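Local coordinates for phenazine biosynthesis protein, PhzF family (Bacillus anthracis, PDB 3EDN) that probably acts as a cofactor-independent isomerase or epimerase-like enzyme on a small metabolite, at residues H8-T13 with V290-F295; M61-P66 with L96-K101; H75-T80 with I119-T124; E253-Q258 with D265-V270. One frame throughout, in Å; residues are numbered along the deposited sequence.

Interaction 1: residues H8-T13 with V290-F295; sequences HYDAFT and VYVKEF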
loop_
_atom_site.group_PDB
_atom_site.type_symbol
_atom_site.label_atom_id
_atom_site.label_comp_id
_atom_site.label_asym_id
_atom_site.label_seq_id
_atom_site.Cartn_x
_atom_site.Cartn_y
_atom_site.Cartn_z
ATOM N N HIS A 8 19.126 9.584 3.557
ATOM C CA HIS A 8 20.147 8.590 3.292
ATOM C C HIS A 8 20.962 8.453 4.578
ATOM O O HIS A 8 21.578 9.431 5.019
ATOM C CB HIS A 8 21.020 9.104 2.153
ATOM C CG HIS A 8 22.249 8.297 1.886
ATOM N ND1 HIS A 8 23.162 8.669 0.923
ATOM C CD2 HIS A 8 22.721 7.153 2.439
ATOM C CE1 HIS A 8 24.154 7.795 0.901
ATOM N NE2 HIS A 8 23.911 6.865 1.807
ATOM N N TYR A 9 20.894 7.271 5.210
ATOM C CA TYR A 9 21.790 6.911 6.318
ATOM C C TYR A 9 22.629 5.761 5.825
ATOM O O TYR A 9 22.142 4.936 5.044
ATOM C CB TYR A 9 20.993 6.456 7.562
ATOM C CG TYR A 9 20.562 7.605 8.432
ATOM C CD1 TYR A 9 19.644 8.540 7.965
ATOM C CD2 TYR A 9 21.084 7.777 9.715
ATOM C CE1 TYR A 9 19.258 9.612 8.747
ATOM C CE2 TYR A 9 20.701 8.845 10.512
ATOM C CZ TYR A 9 19.773 9.758 10.016
ATOM O OH TYR A 9 19.394 10.835 10.787
ATOM N N ASP A 10 23.888 5.708 6.258
ATOM C CA ASP A 10 24.721 4.534 5.959
ATOM C C ASP A 10 24.698 3.620 7.167
ATOM O O ASP A 10 24.981 4.064 8.279
ATOM C CB ASP A 10 26.167 4.920 5.640
ATOM C CG ASP A 10 26.395 5.181 4.159
ATOM O OD1 ASP A 10 25.444 5.079 3.356
ATOM O OD2 ASP A 10 27.561 5.480 3.830
ATOM N N ALA A 11 24.318 2.362 6.954
ATOM C CA ALA A 11 24.297 1.364 8.034
ATOM C C ALA A 11 25.667 0.711 8.241
ATOM O O ALA A 11 26.469 0.585 7.295
ATOM C CB ALA A 11 23.266 0.294 7.740
ATOM N N PHE A 12 25.910 0.271 9.480
ATOM C CA PHE A 12 27.131 -0.459 9.872
ATOM C C PHE A 12 28.401 0.380 9.733
ATOM O O PHE A 12 29.483 -0.133 9.400
ATOM C CB PHE A 12 27.277 -1.776 9.097
ATOM C CG PHE A 12 26.100 -2.704 9.227
ATOM C CD1 PHE A 12 25.682 -3.147 10.477
ATOM C CD2 PHE A 12 25.449 -3.189 8.101
ATOM C CE1 PHE A 12 24.593 -4.027 10.601
ATOM C CE2 PHE A 12 24.378 -4.046 8.223
ATOM C CZ PHE A 12 23.963 -4.479 9.463
ATOM N N THR A 13 28.275 1.676 9.984
ATOM C CA THR A 13 29.431 2.556 10.029
ATOM C C THR A 13 29.121 3.779 10.881
ATOM O O THR A 13 27.951 4.086 11.151
ATOM C CB THR A 13 29.852 3.011 8.608
ATOM O OG1 THR A 13 31.144 3.617 8.648
ATOM C CG2 THR A 13 28.856 4.021 8.052
ATOM N N VAL A 290 24.858 6.192 10.423
ATOM C CA VAL A 290 25.202 7.611 10.380
ATOM C C VAL A 290 24.407 8.322 9.287
ATOM O O VAL A 290 24.216 7.783 8.202
ATOM C CB VAL A 290 26.731 7.820 10.182
ATOM C CG1 VAL A 290 27.176 7.350 8.809
ATOM C CG2 VAL A 290 27.121 9.261 10.388
ATOM N N TYR A 291 23.939 9.530 9.602
ATOM C CA TYR A 291 23.295 10.409 8.621
ATOM C C TYR A 291 24.260 10.720 7.487
ATOM O O TYR A 291 25.429 11.044 7.736
ATOM C CB TYR A 291 22.927 11.721 9.321
ATOM C CG TYR A 291 22.474 12.826 8.383
ATOM C CD1 TYR A 291 21.130 12.942 8.014
ATOM C CD2 TYR A 291 23.379 13.739 7.856
ATOM C CE1 TYR A 291 20.704 13.949 7.156
ATOM C CE2 TYR A 291 22.968 14.743 6.985
ATOM C CZ TYR A 291 21.620 14.851 6.665
ATOM O OH TYR A 291 21.192 15.856 5.796
ATOM N N VAL A 292 23.756 10.642 6.256
ATOM C CA VAL A 292 24.535 11.056 5.101
ATOM C C VAL A 292 23.940 12.319 4.457
ATOM O O VAL A 292 24.619 13.362 4.354
ATOM C CB VAL A 292 24.715 9.932 4.065
ATOM C CG1 VAL A 292 25.541 10.441 2.901
ATOM C CG2 VAL A 292 25.394 8.726 4.728
ATOM N N LYS A 293 22.683 12.230 4.022
ATOM C CA LYS A 293 22.019 13.388 3.426
ATOM C C LYS A 293 20.511 13.258 3.438
ATOM O O LYS A 293 19.966 12.197 3.760
ATOM C CB LYS A 293 22.484 13.602 1.971
ATOM C CG LYS A 293 22.188 12.455 1.001
ATOM C CD LYS A 293 22.707 12.804 -0.377
ATOM C CE LYS A 293 22.457 11.686 -1.367
ATOM N NZ LYS A 293 23.499 10.615 -1.216
ATOM N N GLU A 294 19.842 14.362 3.079
ATOM C CA GLU A 294 18.402 14.375 2.911
ATOM C C GLU A 294 18.104 15.062 1.595
ATOM O O GLU A 294 18.808 15.995 1.211
ATOM C CB GLU A 294 17.746 15.158 4.052
ATOM C CG GLU A 294 16.239 15.207 3.940
ATOM C CD GLU A 294 15.599 16.252 4.824
ATOM O OE1 GLU A 294 16.301 16.893 5.648
ATOM O OE2 GLU A 294 14.364 16.420 4.703
ATOM N N PHE A 295 17.094 14.585 0.886
ATOM C CA PHE A 295 16.757 15.152 -0.429
ATOM C C PHE A 295 15.295 14.922 -0.759
ATOM O O PHE A 295 14.599 14.140 -0.098
ATOM C CB PHE A 295 17.642 14.561 -1.516
ATOM C CG PHE A 295 17.638 13.064 -1.531
ATOM C CD1 PHE A 295 16.693 12.377 -2.279
ATOM C CD2 PHE A 295 18.551 12.342 -0.776
ATOM C CE1 PHE A 295 16.665 10.997 -2.309
ATOM C CE2 PHE A 295 18.528 10.952 -0.795
ATOM C CZ PHE A 295 17.582 10.280 -1.559
#
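His8 meets Val292 and Lys293 together, and its side chain can be followed outward atom by atom. His8 CB rests against Lys293 O and Lys293 CG; with His8 CG anti to the backbone N of its own residue (chi1 171°), the imidazole lies flat over Val292. The Val292 CB sits almost exactly above the ring centre, a CH-pi contact, with its CG1 under ND1 and CE1 and its CG2 nearer CD2 and NE2. At the ring edge, ND1 takes a hydrogen bond from Lys293 NZ at 2.9 Å, the donor lying close to the ring plane. Acceptance at ND1 fits with NE2 as donor, and NE2 binds Asp10 OD1 at 2.8 Å, reaching that oxygen from above the carboxylate plane. Bonds at both nitrogens fix the rotation of the ring, and Gly19 N holds the second oxygen of Asp10.

The backbone here is a worked example of the classic beta bulge: in an antiparallel pair, Val292 N and Lys293 N both donate to His8 O, at 2.8 Å and 3.2 Å, so two residues of strand 282-298 face one of strand 3-11.

On the other face of the sheet, Tyr291 CA lies 3.6 Å from the centroid of the Tyr9 ring. The edge of the Tyr291 ring is directed toward that same ring, in an offset edge-to-face pair with planes at 85°, while Tyr9 OH is hydrogen-bonded to Arg87 NE.

Interaction 2: residues M61-P66 with L96-K101; sequences MRYFTP and LTIETK. With SO4 (sulfate ion), chain O.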
loop_
_atom_site.group_PDB
_atom_site.type_symbol
_atom_site.label_atom_id
_atom_site.label_comp_id
_atom_site.label_asym_id
_atom_site.label_seq_id
_atom_site.Cartn_x
_atom_site.Cartn_y
_atom_site.Cartn_z
HETATM N N MSE A 61 7.274 -1.606 9.282
HETATM C CA MSE A 61 8.229 -1.157 8.273
HETATM C C MSE A 61 8.007 -1.928 6.998
HETATM O O MSE A 61 7.791 -3.132 7.038
HETATM C CB MSE A 61 9.663 -1.424 8.727
HETATM C CG MSE A 61 10.240 -0.390 9.645
HETATM SE SE MSE A 61 12.179 -0.623 9.798
HETATM C CE MSE A 61 12.682 -0.084 8.124
ATOM N N ARG A 62 8.082 -1.246 5.862
ATOM C CA ARG A 62 8.146 -1.937 4.577
ATOM C C ARG A 62 9.473 -1.589 3.918
ATOM O O ARG A 62 10.000 -0.476 4.104
ATOM C CB ARG A 62 6.942 -1.587 3.694
ATOM C CG ARG A 62 5.629 -2.155 4.248
ATOM C CD ARG A 62 4.411 -1.730 3.426
ATOM N NE ARG A 62 4.268 -2.501 2.206
ATOM C CZ ARG A 62 3.172 -2.532 1.454
ATOM N NH1 ARG A 62 2.084 -1.822 1.798
ATOM N NH2 ARG A 62 3.156 -3.296 0.368
ATOM N N TYR A 63 9.997 -2.537 3.144
ATOM C CA TYR A 63 11.347 -2.448 2.575
ATOM C C TYR A 63 11.258 -2.622 1.060
ATOM O O TYR A 63 10.661 -3.595 0.604
ATOM C CB TYR A 63 12.198 -3.585 3.123
ATOM C CG TYR A 63 12.206 -3.744 4.641
ATOM C CD1 TYR A 63 13.083 -2.998 5.449
ATOM C CD2 TYR A 63 11.396 -4.694 5.266
ATOM C CE1 TYR A 63 13.113 -3.180 6.816
ATOM C CE2 TYR A 63 11.418 -4.868 6.650
ATOM C CZ TYR A 63 12.285 -4.126 7.416
ATOM O OH TYR A 63 12.329 -4.299 8.788
ATOM N N PHE A 64 11.821 -1.695 0.287
ATOM C CA PHE A 64 11.758 -1.806 -1.173
ATOM C C PHE A 64 13.116 -1.613 -1.818
ATOM O O PHE A 64 13.857 -0.714 -1.441
ATOM C CB PHE A 64 10.838 -0.729 -1.761
ATOM C CG PHE A 64 9.388 -0.941 -1.489
ATOM C CD1 PHE A 64 8.571 -1.509 -2.460
ATOM C CD2 PHE A 64 8.829 -0.552 -0.274
ATOM C CE1 PHE A 64 7.214 -1.705 -2.233
ATOM C CE2 PHE A 64 7.482 -0.734 -0.044
ATOM C CZ PHE A 64 6.670 -1.317 -1.026
ATOM N N THR A 65 13.442 -2.467 -2.784
ATOM C CA THR A 65 14.525 -2.183 -3.705
ATOM C C THR A 65 13.943 -1.287 -4.808
ATOM O O THR A 65 12.739 -1.013 -4.829
ATOM C CB THR A 65 15.056 -3.476 -4.321
ATOM O OG1 THR A 65 14.040 -4.042 -5.152
ATOM C CG2 THR A 65 15.392 -4.468 -3.243
ATOM N N PRO A 66 14.789 -0.776 -5.711
ATOM C CA PRO A 66 14.253 -0.001 -6.826
ATOM C C PRO A 66 13.195 -0.735 -7.642
ATOM O O PRO A 66 12.379 -0.095 -8.304
ATOM C CB PRO A 66 15.498 0.287 -7.673
ATOM C CG PRO A 66 16.589 0.356 -6.654
ATOM C CD PRO A 66 16.263 -0.771 -5.708
ATOM N N LEU A 96 12.181 -2.302 20.956
ATOM C CA LEU A 96 11.134 -1.916 20.020
ATOM C C LEU A 96 10.623 -3.182 19.346
ATOM O O LEU A 96 11.400 -4.110 19.116
ATOM C CB LEU A 96 11.715 -0.954 18.956
ATOM C CG LEU A 96 10.798 -0.229 17.963
ATOM C CD1 LEU A 96 10.128 0.927 18.671
ATOM C CD2 LEU A 96 11.534 0.266 16.713
ATOM N N THR A 97 9.345 -3.220 18.989
ATOM C CA THR A 97 8.875 -4.249 18.062
ATOM C C THR A 97 8.501 -3.637 16.718
ATOM O O THR A 97 7.945 -2.530 16.655
ATOM C CB THR A 97 7.672 -5.040 18.613
ATOM O OG1 THR A 97 6.649 -4.116 18.984
ATOM C CG2 THR A 97 8.080 -5.876 19.852
ATOM N N ILE A 98 8.827 -4.358 15.648
ATOM C CA ILE A 98 8.601 -3.910 14.282
ATOM C C ILE A 98 7.767 -4.950 13.551
ATOM O O ILE A 98 8.178 -6.101 13.388
ATOM C CB ILE A 98 9.927 -3.723 13.496
ATOM C CG1 ILE A 98 10.884 -2.765 14.216
ATOM C CG2 ILE A 98 9.626 -3.240 12.081
ATOM C CD1 ILE A 98 12.278 -2.724 13.598
ATOM N N GLU A 99 6.578 -4.555 13.118
ATOM C CA GLU A 99 5.783 -5.429 12.280
ATOM C C GLU A 99 6.348 -5.483 10.865
ATOM O O GLU A 99 6.528 -4.444 10.227
ATOM C CB GLU A 99 4.329 -4.972 12.237
ATOM C CG GLU A 99 3.484 -5.967 11.458
ATOM C CD GLU A 99 2.045 -5.562 11.281
ATOM O OE1 GLU A 99 1.681 -4.421 11.662
ATOM O OE2 GLU A 99 1.290 -6.417 10.747
ATOM N N THR A 100 6.645 -6.685 10.384
ATOM C CA THR A 100 7.067 -6.859 8.992
ATOM C C THR A 100 6.306 -8.018 8.364
ATOM O O THR A 100 5.610 -8.777 9.049
ATOM C CB THR A 100 8.584 -7.156 8.837
ATOM O OG1 THR A 100 8.836 -8.538 9.122
ATOM C CG2 THR A 100 9.436 -6.250 9.730
ATOM N N LYS A 101 6.451 -8.157 7.051
ATOM C CA LYS A 101 5.779 -9.229 6.342
ATOM C C LYS A 101 6.352 -10.596 6.724
ATOM O O LYS A 101 5.697 -11.621 6.526
ATOM C CB LYS A 101 5.818 -8.985 4.828
ATOM C CG LYS A 101 4.902 -7.835 4.402
ATOM C CD LYS A 101 4.777 -7.707 2.893
ATOM C CE LYS A 101 3.742 -6.658 2.532
ATOM N NZ LYS A 101 3.602 -6.584 1.055
HETATM S S SO4 O . 0.251 -5.292 -0.571
HETATM O O1 SO4 O . -1.085 -4.825 -0.218
HETATM O O2 SO4 O . 1.036 -4.209 -1.145
HETATM O O3 SO4 O . 0.906 -5.825 0.619
HETATM O O4 SO4 O . 0.087 -6.352 -1.568
#
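Lys101 NZ and Arg62 NH2 converge on one sulfate ion, which probably came from the crystallisation liquor. Lys101 NZ donates to sulfate O3 and Arg62 NH2 to sulfate O2, each at 2.8 Å, and the O2 atom lies at the guanidinium edge, near its plane. The two cationic nitrogens stand only 3.4 Å apart, where the anion and Glu69 probably offset their charge: one carboxylate oxygen of Glu69 forms a salt bridge with Arg62 NE and the other with Lys101 NZ. Arg62 bends at chi3 (79°), whereas the Lys101 chain runs fully extended beyond CG, so that two side chains of different shape bring their ends together. The second subunit takes part as well, its Glu34 N donating to the sulfate and its Glu33 accepting from Arg62 NH1.

Further back, the strands are tied by Met61 N donating to Glu99 O at 3.1 Å, a bond nearly along the C=O axis. Beside it the aliphatic part of Met61, a selenomethionine, lies against a single branch of Ile98, its CG 3.8 Å from CG2. Two residues on, on the same side of the strand, the Thr100 methyl CG2 meets the Tyr63 ring at its edge, 3.6 Å from Tyr63 OH; that hydroxyl is hydrogen-bonded to Thr77.

Strands 59-64 and 95-100 pair in parallel but splay by 54° over these segments. Helix 74-86 links them and packs on Met61 and Ile98, an arrangement in keeping with the helix-wrapping sheet of the diaminopimelate epimerase-like fold.

Interaction 3: residues H75-T80 with I119-T124; sequences HGTVGT and IKMRQT. With SO4 (sulfate ion), chain C.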
loop_
_atom_site.group_PDB
_atom_site.type_symbol
_atom_site.label_atom_id
_atom_site.label_comp_id
_atom_site.label_asym_id
_atom_site.label_seq_id
_atom_site.Cartn_x
_atom_site.Cartn_y
_atom_site.Cartn_z
ATOM N N HIS A 75 20.058 -4.314 7.077
ATOM C CA HIS A 75 20.755 -3.030 7.111
ATOM C C HIS A 75 19.779 -1.848 7.072
ATOM O O HIS A 75 20.035 -0.804 7.679
ATOM C CB HIS A 75 21.879 -2.919 6.059
ATOM C CG HIS A 75 21.417 -2.551 4.683
ATOM N ND1 HIS A 75 20.951 -3.483 3.783
ATOM C CD2 HIS A 75 21.404 -1.358 4.036
ATOM C CE1 HIS A 75 20.650 -2.878 2.646
ATOM N NE2 HIS A 75 20.907 -1.588 2.779
ATOM N N GLY A 76 18.650 -2.030 6.389
ATOM C CA GLY A 76 17.619 -0.983 6.345
ATOM C C GLY A 76 16.989 -0.802 7.713
ATOM O O GLY A 76 16.697 0.309 8.139
ATOM N N THR A 77 16.805 -1.898 8.429
ATOM C CA THR A 77 16.301 -1.817 9.792
ATOM C C THR A 77 17.294 -1.113 10.712
ATOM O O THR A 77 16.929 -0.221 11.477
ATOM C CB THR A 77 15.953 -3.230 10.315
ATOM O OG1 THR A 77 14.938 -3.796 9.464
ATOM C CG2 THR A 77 15.442 -3.179 11.744
ATOM N N VAL A 78 18.558 -1.501 10.640
ATOM C CA VAL A 78 19.582 -0.809 11.411
ATOM C C VAL A 78 19.607 0.698 11.115
ATOM O O VAL A 78 19.541 1.507 12.038
ATOM C CB VAL A 78 20.975 -1.427 11.181
ATOM C CG1 VAL A 78 22.101 -0.490 11.689
ATOM C CG2 VAL A 78 21.058 -2.808 11.839
ATOM N N GLY A 79 19.694 1.070 9.839
ATOM C CA GLY A 79 19.743 2.488 9.509
ATOM C C GLY A 79 18.488 3.229 9.943
ATOM O O GLY A 79 18.552 4.349 10.476
ATOM N N THR A 80 17.341 2.599 9.740
ATOM C CA THR A 80 16.058 3.277 10.009
ATOM C C THR A 80 15.812 3.462 11.501
ATOM O O THR A 80 15.461 4.558 11.952
ATOM C CB THR A 80 14.879 2.550 9.348
ATOM O OG1 THR A 80 15.082 2.510 7.928
ATOM C CG2 THR A 80 13.552 3.251 9.631
ATOM N N ILE A 119 21.902 -0.824 17.076
ATOM C CA ILE A 119 20.609 -1.477 16.865
ATOM C C ILE A 119 20.894 -2.966 16.694
ATOM O O ILE A 119 21.663 -3.351 15.798
ATOM C CB ILE A 119 19.935 -0.975 15.570
ATOM C CG1 ILE A 119 19.856 0.559 15.564
ATOM C CG2 ILE A 119 18.574 -1.609 15.388
ATOM C CD1 ILE A 119 19.242 1.174 16.807
ATOM N N LYS A 120 20.252 -3.789 17.522
ATOM C CA LYS A 120 20.563 -5.220 17.609
ATOM C C LYS A 120 19.344 -6.032 17.211
ATOM O O LYS A 120 18.229 -5.732 17.635
ATOM C CB LYS A 120 20.989 -5.564 19.037
ATOM C CG LYS A 120 21.421 -7.008 19.254
ATOM C CD LYS A 120 21.887 -7.182 20.709
ATOM C CE LYS A 120 22.233 -8.624 21.026
ATOM N NZ LYS A 120 22.586 -8.771 22.479
HETATM N N MSE A 121 19.541 -7.067 16.404
HETATM C CA MSE A 121 18.418 -7.896 15.973
HETATM C C MSE A 121 18.838 -9.355 15.908
HETATM O O MSE A 121 20.025 -9.658 15.831
HETATM C CB MSE A 121 17.866 -7.434 14.623
HETATM C CG MSE A 121 18.840 -7.485 13.478
HETATM SE SE MSE A 121 18.366 -6.189 12.053
HETATM C CE MSE A 121 18.267 -4.611 13.174
ATOM N N ARG A 122 17.852 -10.245 15.963
ATOM C CA ARG A 122 18.083 -11.686 15.907
ATOM C C ARG A 122 18.070 -12.184 14.473
ATOM O O ARG A 122 17.213 -11.785 13.673
ATOM C CB ARG A 122 16.986 -12.411 16.692
ATOM C CG ARG A 122 17.036 -13.941 16.633
ATOM C CD ARG A 122 18.075 -14.524 17.596
ATOM N NE ARG A 122 17.934 -13.958 18.937
ATOM C CZ ARG A 122 17.015 -14.332 19.825
ATOM N NH1 ARG A 122 16.149 -15.298 19.535
ATOM N NH2 ARG A 122 16.966 -13.746 21.016
ATOM N N GLN A 123 18.995 -13.083 14.147
ATOM C CA GLN A 123 18.954 -13.740 12.844
ATOM C C GLN A 123 18.451 -15.170 13.011
ATOM O O GLN A 123 18.243 -15.636 14.120
ATOM C CB GLN A 123 20.337 -13.723 12.201
ATOM C CG GLN A 123 20.745 -12.297 11.807
ATOM C CD GLN A 123 22.031 -12.246 11.019
ATOM O OE1 GLN A 123 22.808 -13.196 11.038
ATOM N NE2 GLN A 123 22.281 -11.111 10.355
ATOM N N THR A 124 18.238 -15.848 11.892
ATOM C CA THR A 124 17.809 -17.241 11.915
ATOM C C THR A 124 18.978 -18.131 12.344
ATOM O O THR A 124 20.139 -17.839 12.036
ATOM C CB THR A 124 17.282 -17.663 10.529
ATOM O OG1 THR A 124 16.259 -16.746 10.118
ATOM C CG2 THR A 124 16.700 -19.063 10.575
HETATM S S SO4 C . 21.980 -6.715 4.874
HETATM O O1 SO4 C . 20.711 -5.992 4.863
HETATM O O2 SO4 C . 23.118 -5.919 5.303
HETATM O O3 SO4 C . 21.831 -7.911 5.642
HETATM O O4 SO4 C . 22.203 -7.158 3.492
#
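Met121, a selenomethionine, puts its terminal methyl between two side chains of the helix. Its CE lies 3.5 Å from Thr77 CG2, tighter than usual, and 3.6 Å from Val78 CG2. The bend at chi3 (54°) turns this methyl toward the helix, while SE stays farther off, near Thr77 CB. Met121 crosses Val78 at about a right angle and Thr77 obliquely, so one methyl group meets two successive residues. Thr77 turns its methyl to this contact while its OG1 is hydrogen-bonded to Tyr63 OH and Cys73 O.

Two residues earlier, on the same face, Ile119 lies over the Val78 backbone: its CG1 is 3.7 Å from Val78 O, and both CB and CG2 approach Val78 CA. Helix 74-86 packs against strand 117-122, their segments running at 148° to each other, in keeping with the helix wrapped by sheet in each half of the diaminopimelate epimerase-like fold.

Near the start of this helix, His75 binds a second sulfate through two donors on one oxygen. The backbone N reaches sulfate O1 at 2.9 Å and ND1 reaches it at 2.7 Å, with O1 in the ring plane. A chi1 of 82° sets CG between the backbone N and the carbonyl carbon, letting ND1 share that oxygen. Gly230 N and Thr231 N also bind this ion, between the starts of helices 74-86 and 230-244, where the halves meet, consistent with a substrate pocket.

Interaction 4: residues E253-Q258 with D265-V270; sequences ELIVEQ and DGRVTV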
loop_
_atom_site.group_PDB
_atom_site.type_symbol
_atom_site.label_atom_id
_atom_site.label_comp_id
_atom_site.label_asym_id
_atom_site.label_seq_id
_atom_site.Cartn_x
_atom_site.Cartn_y
_atom_site.Cartn_z
ATOM N N GLU A 253 31.162 -12.427 21.655
ATOM C CA GLU A 253 30.886 -11.519 20.559
ATOM C C GLU A 253 32.154 -11.222 19.794
ATOM O O GLU A 253 33.262 -11.360 20.319
ATOM C CB GLU A 253 30.210 -10.234 21.042
ATOM C CG GLU A 253 31.117 -9.158 21.573
ATOM C CD GLU A 253 30.307 -8.010 22.163
ATOM O OE1 GLU A 253 30.335 -6.897 21.590
ATOM O OE2 GLU A 253 29.592 -8.241 23.170
ATOM N N LEU A 254 31.985 -10.845 18.535
ATOM C CA LEU A 254 33.108 -10.423 17.734
ATOM C C LEU A 254 32.654 -9.334 16.786
ATOM O O LEU A 254 31.463 -9.176 16.553
ATOM C CB LEU A 254 33.663 -11.600 16.932
ATOM C CG LEU A 254 32.796 -12.163 15.801
ATOM C CD1 LEU A 254 33.685 -12.709 14.675
ATOM C CD2 LEU A 254 31.803 -13.202 16.291
ATOM N N ILE A 255 33.608 -8.595 16.248
ATOM C CA ILE A 255 33.295 -7.578 15.251
ATOM C C ILE A 255 33.923 -8.059 13.963
ATOM O O ILE A 255 35.076 -8.520 13.956
ATOM C CB ILE A 255 33.828 -6.174 15.621
ATOM C CG1 ILE A 255 33.265 -5.733 16.979
ATOM C CG2 ILE A 255 33.397 -5.166 14.575
ATOM C CD1 ILE A 255 33.822 -4.400 17.499
ATOM N N VAL A 256 33.153 -7.977 12.881
ATOM C CA VAL A 256 33.660 -8.248 11.556
ATOM C C VAL A 256 33.678 -6.951 10.765
ATOM O O VAL A 256 32.890 -6.035 11.048
ATOM C CB VAL A 256 32.844 -9.350 10.826
ATOM C CG1 VAL A 256 32.778 -10.601 11.688
ATOM C CG2 VAL A 256 31.440 -8.888 10.514
ATOM N N GLU A 257 34.588 -6.852 9.799
ATOM C CA GLU A 257 34.693 -5.646 8.979
ATOM C C GLU A 257 34.550 -5.995 7.508
ATOM O O GLU A 257 34.842 -7.118 7.089
ATOM C CB GLU A 257 36.027 -4.932 9.205
ATOM C CG GLU A 257 37.211 -5.736 8.633
ATOM C CD GLU A 257 38.575 -5.087 8.768
ATOM O OE1 GLU A 257 38.802 -4.299 9.711
ATOM O OE2 GLU A 257 39.452 -5.440 7.942
ATOM N N GLN A 258 34.129 -5.013 6.720
ATOM C CA GLN A 258 33.912 -5.228 5.297
ATOM C C GLN A 258 33.931 -3.894 4.596
ATOM O O GLN A 258 33.523 -2.886 5.175
ATOM C CB GLN A 258 32.533 -5.864 5.078
ATOM C CG GLN A 258 32.258 -6.473 3.678
ATOM C CD GLN A 258 30.831 -6.985 3.538
ATOM O OE1 GLN A 258 30.279 -7.569 4.459
ATOM N NE2 GLN A 258 30.237 -6.780 2.360
ATOM N N ASP A 265 34.194 1.454 5.105
ATOM C CA ASP A 265 34.696 0.930 6.375
ATOM C C ASP A 265 33.537 0.499 7.250
ATOM O O ASP A 265 33.119 1.216 8.170
ATOM C CB ASP A 265 35.589 1.943 7.111
ATOM C CG ASP A 265 36.176 1.365 8.389
ATOM O OD1 ASP A 265 36.384 0.138 8.454
ATOM O OD2 ASP A 265 36.389 2.130 9.351
ATOM N N GLY A 266 33.027 -0.685 6.941
ATOM C CA GLY A 266 31.866 -1.206 7.631
ATOM C C GLY A 266 32.265 -2.143 8.746
ATOM O O GLY A 266 33.283 -2.845 8.651
ATOM N N ARG A 267 31.470 -2.134 9.803
ATOM C CA ARG A 267 31.669 -3.054 10.919
ATOM C C ARG A 267 30.318 -3.574 11.378
ATOM O O ARG A 267 29.341 -2.834 11.457
ATOM C CB ARG A 267 32.422 -2.388 12.072
ATOM C CG ARG A 267 33.902 -2.166 11.779
ATOM C CD ARG A 267 34.691 -1.788 13.028
ATOM N NE ARG A 267 34.276 -0.505 13.598
ATOM C CZ ARG A 267 34.776 0.679 13.241
ATOM N NH1 ARG A 267 35.720 0.753 12.308
ATOM N NH2 ARG A 267 34.338 1.793 13.822
ATOM N N VAL A 268 30.269 -4.869 11.645
ATOM C CA VAL A 268 29.088 -5.501 12.202
ATOM C C VAL A 268 29.491 -6.246 13.461
ATOM O O VAL A 268 30.466 -7.004 13.460
ATOM C CB VAL A 268 28.437 -6.474 11.229
ATOM C CG1 VAL A 268 27.134 -7.016 11.818
ATOM C CG2 VAL A 268 28.182 -5.785 9.907
ATOM N N THR A 269 28.769 -5.998 14.552
ATOM C CA THR A 269 28.981 -6.778 15.772
ATOM C C THR A 269 28.105 -8.022 15.753
ATOM O O THR A 269 26.912 -7.943 15.481
ATOM C CB THR A 269 28.719 -5.911 17.014
ATOM O OG1 THR A 269 29.619 -4.791 16.986
ATOM C CG2 THR A 269 28.954 -6.710 18.303
ATOM N N VAL A 270 28.713 -9.176 16.014
ATOM C CA VAL A 270 27.990 -10.446 16.001
ATOM C C VAL A 270 28.025 -11.085 17.372
ATOM O O VAL A 270 29.109 -11.243 17.940
ATOM C CB VAL A 270 28.530 -11.418 14.935
ATOM C CG1 VAL A 270 27.613 -12.658 14.838
ATOM C CG2 VAL A 270 28.664 -10.699 13.579
#
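Leu254 and Val270 exchange two backbone hydrogen bonds, Val270 N to Leu254 O at 2.8 Å and almost straight (178°), and Leu254 N to Val270 O at 3.0 Å. Val256 repeats this exchange with Val268, both bonds 2.9 Å, and Gln258 does so with Gly266. The last pair is less regular, since Gln258 N approaches Gly266 O from above the carbonyl plane. Between these pairs, CA-H groups such as Arg267 CA also point to carbonyl oxygens, here Val256 O at 3.2 Å.

Outward from the backbone, Leu254 lies alongside Val270 and Val256 alongside Val268, each pair pointing the same way; Val256 CG2 is 3.9 Å from Val268 CB. Helix 230-244 packs on this face. On the other face, Ile255 CG2 touches CB and CD of Arg267, and its CG1 lies near Thr269 OG1. Glu257, on the same face, accepts from the backbone N atoms of Tyr205 and Asp206.

The whole is an antiparallel beta hairpin, strands 251-258 and 266-273, in regular register; it carries the face covered by helix 230-244 and, through strand 266-273, pairs with strand 282-298.

Overall arrangement
Here one long C-terminal strand joins distant parts of the chain. Interaction 1 closes a loop of 276 residues, within which the other three are nested. Interactions 2 and 3 alternate along the chain, and interaction 4 follows both. Strand 282-298 pairs with strands 3-11 (interaction 1), 117-122 (interaction 3) and 266-273 (interaction 4). Interaction 2, its centre 11 Å from that of interaction 3 and 23 Å from that of interaction 4, reaches helix 74-86 through a probable hydrogen bond of Tyr63 OH with Thr77 OG1. Phe12 packs on His75 and Val78, its O probably accepting a hydrogen bond from Arg267 N. Strand 282-298 and Phe12 thus tie the part holding interactions 1 to 3 to that holding interaction 4.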